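Local coordinates for protein N-terminal acetyltransferase B complex subunit NAT3 (Candida albicans, PDB 5K04) that acts as the NAT3 subunit of the NatB complex, a GNAT-family enzyme that transfers an acetyl group from acetyl-coenzyme A to protein N-termini, at residues Y35-K45 with G56-G64. Sequence-based numbering, arbitrary orientation.
Sequences YLIEWPQLFYK and GYMMAKTEG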
ATOM      1  N   TYR B  35     -12.961 -12.612   0.649  1.00 40.37           N
ATOM      2  CA  TYR B  35     -12.555 -13.782   1.417  1.00 44.35           C
ATOM      3  C   TYR B  35     -12.519 -13.479   2.906  1.00 36.86           C
ATOM      4  O   TYR B  35     -12.932 -14.310   3.722  1.00 23.44           O
ATOM      5  CB  TYR B  35     -11.203 -14.284   0.916  1.00 43.39           C
ATOM      6  CG  TYR B  35     -11.365 -15.177  -0.294  1.00 38.76           C
ATOM      7  CD1 TYR B  35     -11.885 -14.677  -1.485  1.00 37.03           C
ATOM      8  CD2 TYR B  35     -11.020 -16.517  -0.243  1.00 37.46           C
ATOM      9  CE1 TYR B  35     -12.048 -15.493  -2.601  1.00 40.97           C
ATOM     10  CE2 TYR B  35     -11.176 -17.341  -1.343  1.00 37.10           C
ATOM     11  CZ  TYR B  35     -11.688 -16.824  -2.514  1.00 37.25           C
ATOM     12  OH  TYR B  35     -11.857 -17.641  -3.592  1.00 22.68           O
ATOM     13  N   LEU B  36     -12.051 -12.283   3.278  1.00 34.38           N
ATOM     14  CA  LEU B  36     -12.074 -11.894   4.684  1.00 41.41           C
ATOM     15  C   LEU B  36     -13.492 -11.719   5.198  1.00 41.98           C
ATOM     16  O   LEU B  36     -13.735 -11.893   6.396  1.00 26.51           O
ATOM     17  CB  LEU B  36     -11.285 -10.606   4.899  1.00 32.08           C
ATOM     18  CG  LEU B  36      -9.790 -10.738   4.600  1.00 37.34           C
ATOM     19  CD1 LEU B  36      -9.169  -9.362   4.550  1.00 34.87           C
ATOM     20  CD2 LEU B  36      -9.062 -11.610   5.618  1.00 34.04           C
ATOM     21  N   ILE B  37     -14.442 -11.382   4.317  1.00 42.69           N
ATOM     22  CA  ILE B  37     -15.815 -11.169   4.762  1.00 39.26           C
ATOM     23  C   ILE B  37     -16.537 -12.502   4.921  1.00 38.68           C
ATOM     24  O   ILE B  37     -17.189 -12.747   5.945  1.00 29.35           O
ATOM     25  CB  ILE B  37     -16.552 -10.218   3.794  1.00 45.10           C
ATOM     26  CG1 ILE B  37     -16.153  -8.764   4.069  1.00 45.58           C
ATOM     27  CG2 ILE B  37     -18.077 -10.363   3.911  1.00 32.44           C
ATOM     28  CD1 ILE B  37     -16.336  -7.863   2.872  1.00 44.55           C
ATOM     29  N   GLU B  38     -16.388 -13.399   3.935  1.00 40.68           N
ATOM     30  CA  GLU B  38     -17.177 -14.627   3.869  1.00 43.65           C
ATOM     31  C   GLU B  38     -16.519 -15.808   4.580  1.00 41.59           C
ATOM     32  O   GLU B  38     -17.207 -16.570   5.268  1.00 28.72           O
ATOM     33  CB  GLU B  38     -17.480 -14.970   2.407  1.00 43.32           C
ATOM     34  CG  GLU B  38     -18.619 -14.107   1.828  1.00 48.84           C
ATOM     35  CD  GLU B  38     -19.000 -14.475   0.415  1.00 52.23           C
ATOM     36  OE1 GLU B  38     -19.299 -15.661   0.167  1.00 51.53           O
ATOM     37  OE2 GLU B  38     -19.006 -13.573  -0.455  1.00 54.78           O
ATOM     38  N   TRP B  39     -15.202 -15.972   4.463  1.00 40.65           N
ATOM     39  CA  TRP B  39     -14.481 -17.059   5.126  1.00 36.29           C
ATOM     40  C   TRP B  39     -13.267 -16.483   5.841  1.00 32.21           C
ATOM     41  O   TRP B  39     -12.119 -16.784   5.490  1.00 26.56           O
ATOM     42  CB  TRP B  39     -14.075 -18.144   4.126  1.00 34.10           C
ATOM     43  CG  TRP B  39     -15.165 -18.428   3.153  1.00 34.95           C
ATOM     44  CD1 TRP B  39     -16.227 -19.271   3.329  1.00 39.11           C
ATOM     45  CD2 TRP B  39     -15.328 -17.841   1.851  1.00 37.31           C
ATOM     46  NE1 TRP B  39     -17.044 -19.243   2.220  1.00 43.83           N
ATOM     47  CE2 TRP B  39     -16.515 -18.377   1.296  1.00 42.11           C
ATOM     48  CE3 TRP B  39     -14.589 -16.907   1.107  1.00 39.93           C
ATOM     49  CZ2 TRP B  39     -16.982 -18.015   0.025  1.00 39.43           C
ATOM     50  CZ3 TRP B  39     -15.045 -16.552  -0.165  1.00 37.29           C
ATOM     51  CH2 TRP B  39     -16.238 -17.100  -0.686  1.00 35.27           C
ATOM     52  N   PRO B  40     -13.491 -15.668   6.878  1.00 41.44           N
ATOM     53  CA  PRO B  40     -12.356 -14.973   7.520  1.00 29.12           C
ATOM     54  C   PRO B  40     -11.332 -15.894   8.160  1.00 37.62           C
ATOM     55  O   PRO B  40     -10.151 -15.522   8.236  1.00 28.81           O
ATOM     56  CB  PRO B  40     -13.033 -14.077   8.570  1.00 33.38           C
ATOM     57  CG  PRO B  40     -14.448 -14.576   8.697  1.00 36.04           C
ATOM     58  CD  PRO B  40     -14.802 -15.255   7.425  1.00 33.79           C
ATOM     59  N   GLN B  41     -11.744 -17.075   8.643  1.00 46.12           N
ATOM     60  CA  GLN B  41     -10.789 -17.997   9.255  1.00 46.59           C
ATOM     61  C   GLN B  41      -9.917 -18.732   8.236  1.00 42.06           C
ATOM     62  O   GLN B  41      -8.912 -19.341   8.625  1.00 24.51           O
ATOM     63  CB  GLN B  41     -11.520 -19.021  10.119  1.00 41.90           C
ATOM     64  CG  GLN B  41     -12.229 -18.428  11.321  1.00 47.19           C
ATOM     65  CD  GLN B  41     -12.694 -19.492  12.312  1.00 49.58           C
ATOM     66  OE1 GLN B  41     -11.965 -20.443  12.612  1.00 34.73           O
ATOM     67  NE2 GLN B  41     -13.913 -19.319  12.838  1.00 50.88           N
ATOM     68  N   LEU B  42     -10.288 -18.706   6.954  1.00 43.86           N
ATOM     69  CA  LEU B  42      -9.610 -19.456   5.904  1.00 40.13           C
ATOM     70  C   LEU B  42      -8.648 -18.569   5.129  1.00 36.48           C
ATOM     71  O   LEU B  42      -8.212 -18.920   4.028  1.00 34.49           O
ATOM     72  CB  LEU B  42     -10.635 -20.108   4.969  1.00 42.51           C
ATOM     73  CG  LEU B  42     -11.764 -20.934   5.634  1.00 47.07           C
ATOM     74  CD1 LEU B  42     -12.475 -21.841   4.630  1.00 45.84           C
ATOM     75  CD2 LEU B  42     -11.264 -21.763   6.804  1.00 46.33           C
ATOM     76  N   PHE B  43      -8.309 -17.425   5.701  1.00 42.81           N
ATOM     77  CA  PHE B  43      -7.372 -16.474   5.115  1.00 39.56           C
ATOM     78  C   PHE B  43      -6.405 -16.143   6.252  1.00 37.14           C
ATOM     79  O   PHE B  43      -6.667 -15.290   7.113  1.00 23.91           O
ATOM     80  CB  PHE B  43      -8.101 -15.246   4.556  1.00 35.93           C
ATOM     81  CG  PHE B  43      -7.270 -14.404   3.606  1.00 38.97           C
ATOM     82  CD1 PHE B  43      -5.901 -14.607   3.473  1.00 35.67           C
ATOM     83  CD2 PHE B  43      -7.871 -13.390   2.858  1.00 43.32           C
ATOM     84  CE1 PHE B  43      -5.144 -13.829   2.615  1.00 38.69           C
ATOM     85  CE2 PHE B  43      -7.124 -12.605   1.988  1.00 47.56           C
ATOM     86  CZ  PHE B  43      -5.752 -12.831   1.866  1.00 47.18           C
ATOM     87  N   TYR B  44      -5.295 -16.865   6.270  1.00 38.54           N
ATOM     88  CA  TYR B  44      -4.292 -16.713   7.306  1.00 39.52           C
ATOM     89  C   TYR B  44      -2.915 -16.697   6.663  1.00 40.00           C
ATOM     90  O   TYR B  44      -2.717 -17.131   5.522  1.00 24.78           O
ATOM     91  CB  TYR B  44      -4.373 -17.829   8.363  1.00 33.79           C
ATOM     92  CG  TYR B  44      -4.467 -19.214   7.775  1.00 36.12           C
ATOM     93  CD1 TYR B  44      -3.324 -19.950   7.474  1.00 39.24           C
ATOM     94  CD2 TYR B  44      -5.698 -19.794   7.525  1.00 35.72           C
ATOM     95  CE1 TYR B  44      -3.418 -21.250   6.939  1.00 37.05           C
ATOM     96  CE2 TYR B  44      -5.806 -21.083   6.981  1.00 38.37           C
ATOM     97  CZ  TYR B  44      -4.668 -21.799   6.691  1.00 34.78           C
ATOM     98  OH  TYR B  44      -4.786 -23.054   6.140  1.00 29.98           O
ATOM     99  N   LYS B  45      -1.965 -16.196   7.435  1.00 36.60           N
ATOM    100  CA  LYS B  45      -0.623 -15.952   6.964  1.00 40.62           C
ATOM    101  C   LYS B  45       0.371 -16.651   7.877  1.00 40.98           C
ATOM    102  O   LYS B  45       0.120 -16.873   9.071  1.00 25.00           O
ATOM    103  CB  LYS B  45      -0.315 -14.449   6.916  1.00 34.51           C
ATOM    104  CG  LYS B  45      -0.417 -13.745   8.281  1.00 35.94           C
ATOM    105  CD  LYS B  45       0.140 -12.325   8.215  1.00 31.11           C
ATOM    106  CE  LYS B  45       0.051 -11.604   9.551  1.00 38.46           C
ATOM    107  NZ  LYS B  45       0.516 -10.186   9.375  1.00 46.71           N
ATOM    108  N   GLY B  56       4.254 -16.242   3.967  1.00 42.54           N
ATOM    109  CA  GLY B  56       3.318 -16.850   3.041  1.00 37.34           C
ATOM    110  C   GLY B  56       1.902 -16.664   3.538  1.00 39.88           C
ATOM    111  O   GLY B  56       1.667 -16.161   4.639  1.00 24.45           O
ATOM    112  N   TYR B  57       0.947 -17.082   2.704  1.00 40.96           N
ATOM    113  CA  TYR B  57      -0.445 -17.035   3.121  1.00 42.80           C
ATOM    114  C   TYR B  57      -1.262 -18.083   2.380  1.00 38.17           C
ATOM    115  O   TYR B  57      -0.847 -18.624   1.352  1.00 23.28           O
ATOM    116  CB  TYR B  57      -1.073 -15.639   2.933  1.00 39.95           C
ATOM    117  CG  TYR B  57      -1.026 -15.055   1.523  1.00 35.30           C
ATOM    118  CD1 TYR B  57      -2.009 -15.344   0.583  1.00 37.41           C
ATOM    119  CD2 TYR B  57      -0.012 -14.174   1.160  1.00 34.78           C
ATOM    120  CE1 TYR B  57      -1.964 -14.790  -0.696  1.00 39.53           C
ATOM    121  CE2 TYR B  57       0.051 -13.620  -0.093  1.00 36.92           C
ATOM    122  CZ  TYR B  57      -0.925 -13.922  -1.025  1.00 39.52           C
ATOM    123  OH  TYR B  57      -0.831 -13.346  -2.270  1.00 28.22           O
ATOM    124  N   MET B  58      -2.430 -18.371   2.967  1.00 38.63           N
ATOM    125  CA  MET B  58      -3.450 -19.253   2.423  1.00 36.25           C
ATOM    126  C   MET B  58      -4.763 -18.486   2.315  1.00 33.99           C
ATOM    127  O   MET B  58      -5.176 -17.814   3.267  1.00 19.87           O
ATOM    128  CB  MET B  58      -3.649 -20.486   3.310  1.00 43.33           C
ATOM    129  CG  MET B  58      -5.063 -21.030   3.253  1.00 41.16           C
ATOM    130  SD  MET B  58      -5.422 -21.691   1.658  1.00 14.81           S
ATOM    131  CE  MET B  58      -4.207 -22.916   1.737  1.00 28.06           C
ATOM    132  N   MET B  59      -5.383 -18.545   1.132  1.00 42.02           N
ATOM    133  CA  MET B  59      -6.742 -18.079   0.908  1.00 39.68           C
ATOM    134  C   MET B  59      -7.539 -19.295   0.486  1.00 38.94           C
ATOM    135  O   MET B  59      -7.234 -19.913  -0.538  1.00 23.61           O
ATOM    136  CB  MET B  59      -6.826 -16.993  -0.173  1.00 39.80           C
ATOM    137  CG  MET B  59      -5.889 -15.812   0.028  1.00 37.75           C
ATOM    138  SD  MET B  59      -5.758 -14.807  -1.425  1.00 15.58           S
ATOM    139  CE  MET B  59      -7.434 -14.425  -1.490  1.00 22.97           C
ATOM    140  N   ALA B  60      -8.530 -19.658   1.288  1.00 45.79           N
ATOM    141  CA  ALA B  60      -9.418 -20.755   0.965  1.00 44.60           C
ATOM    142  C   ALA B  60     -10.855 -20.318   1.235  1.00 41.29           C
ATOM    143  O   ALA B  60     -11.113 -19.273   1.838  1.00 25.62           O
ATOM    144  CB  ALA B  60      -9.056 -22.021   1.763  1.00 34.01           C
ATOM    145  N   LYS B  61     -11.798 -21.144   0.790  1.00 42.84           N
ATOM    146  CA  LYS B  61     -13.213 -20.856   0.978  1.00 40.25           C
ATOM    147  C   LYS B  61     -13.969 -22.169   1.116  1.00 36.74           C
ATOM    148  O   LYS B  61     -13.420 -23.252   0.883  1.00 26.25           O
ATOM    149  CB  LYS B  61     -13.778 -20.034  -0.190  1.00 40.71           C
ATOM    150  CG  LYS B  61     -13.541 -20.664  -1.573  1.00 43.28           C
ATOM    151  CD  LYS B  61     -14.474 -20.080  -2.638  1.00 40.84           C
ATOM    152  CE  LYS B  61     -13.980 -20.448  -4.025  1.00 41.64           C
ATOM    153  NZ  LYS B  61     -14.854 -19.896  -5.085  1.00 55.37           N
ATOM    154  N   THR B  62     -15.242 -22.063   1.505  1.00 41.52           N
ATOM    155  CA  THR B  62     -16.166 -23.191   1.455  1.00 49.04           C
ATOM    156  C   THR B  62     -17.281 -22.890   0.463  1.00 44.94           C
ATOM    157  O   THR B  62     -17.617 -21.732   0.216  1.00 38.31           O
ATOM    158  CB  THR B  62     -16.781 -23.539   2.837  1.00 44.44           C
ATOM    159  OG1 THR B  62     -17.587 -22.455   3.297  1.00 35.06           O
ATOM    160  CG2 THR B  62     -15.687 -23.922   3.881  1.00 35.89           C
ATOM    161  N   GLU B  63     -17.857 -23.955  -0.088  1.00 50.23           N
ATOM    162  CA  GLU B  63     -18.722 -23.879  -1.256  1.00 46.18           C
ATOM    163  C   GLU B  63     -19.677 -25.049  -1.186  1.00 53.04           C
ATOM    164  O   GLU B  63     -19.269 -26.162  -0.847  1.00 46.36           O
ATOM    165  CB  GLU B  63     -17.906 -23.928  -2.554  1.00 57.04           C
ATOM    166  CG  GLU B  63     -18.507 -23.176  -3.733  1.00 70.60           C
ATOM    167  CD  GLU B  63     -17.447 -22.420  -4.540  1.00 74.62           C
ATOM    168  OE1 GLU B  63     -16.531 -23.067  -5.100  1.00 71.35           O
ATOM    169  OE2 GLU B  63     -17.523 -21.170  -4.590  1.00 70.10           O
ATOM    170  N   GLY B  64     -20.952 -24.784  -1.483  1.00 77.39           N
ATOM    171  CA  GLY B  64     -22.028 -25.745  -1.291  1.00 82.60           C
ATOM    172  C   GLY B  64     -22.589 -26.256  -2.604  1.00 89.89           C
ATOM    173  O   GLY B  64     -22.674 -25.520  -3.589  1.00 89.88           O
TER
HETATM  174  O   HOH W   1     -13.729 -17.057  -5.522  1.00 33.07           O
HETATM  175  O   HOH W   2     -10.717 -16.698   3.247  1.00 20.08           O
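F43, Y44 and K45 pair with M59, M58 and Y57 in the antiparallel β hairpin of strands 43-48 and 53-65 in the GNAT fold, and the end of helix 29-38 and the turn after it pack against strand 53-65 through Y35 and W39. On the face bearing F43, M59 and Y57, the M59 chain runs beside the F43 ring: CG sits over the ring, 3.5 Å from its centroid, while SD makes an oblique Met-aromatic contact at 4.4 Å. The Y57 side chain lies about 8 Å from bound coenzyme A, placing the hairpin near the cofactor site. On the opposite face, M58 CB lies over the Y44 ring, whose OH is hydrogen-bonded to L93 O. M58 N to Y44 O is the straighter bond of their pair (172°), and A60 N reaches L42 O at 2.9 Å.

Beyond the paired residues, W39 lays its indole flat on K61: K61 CB stands 3.4 Å from the centroid of the six-membered ring, 11° off its normal. Y35 is sandwiched, with W39 CZ3 over one ring face and M59 CE toward the rim of the other; A60 O approaches its edge, CD2 lying 3.5 Å away. With CG between its backbone N and carbonyl carbon (chi1 54°), K61 extends past Y35 OH to a salt bridge with E63, and one water joins K61 NZ (3.1 Å) to Y35 OH (2.8 Å).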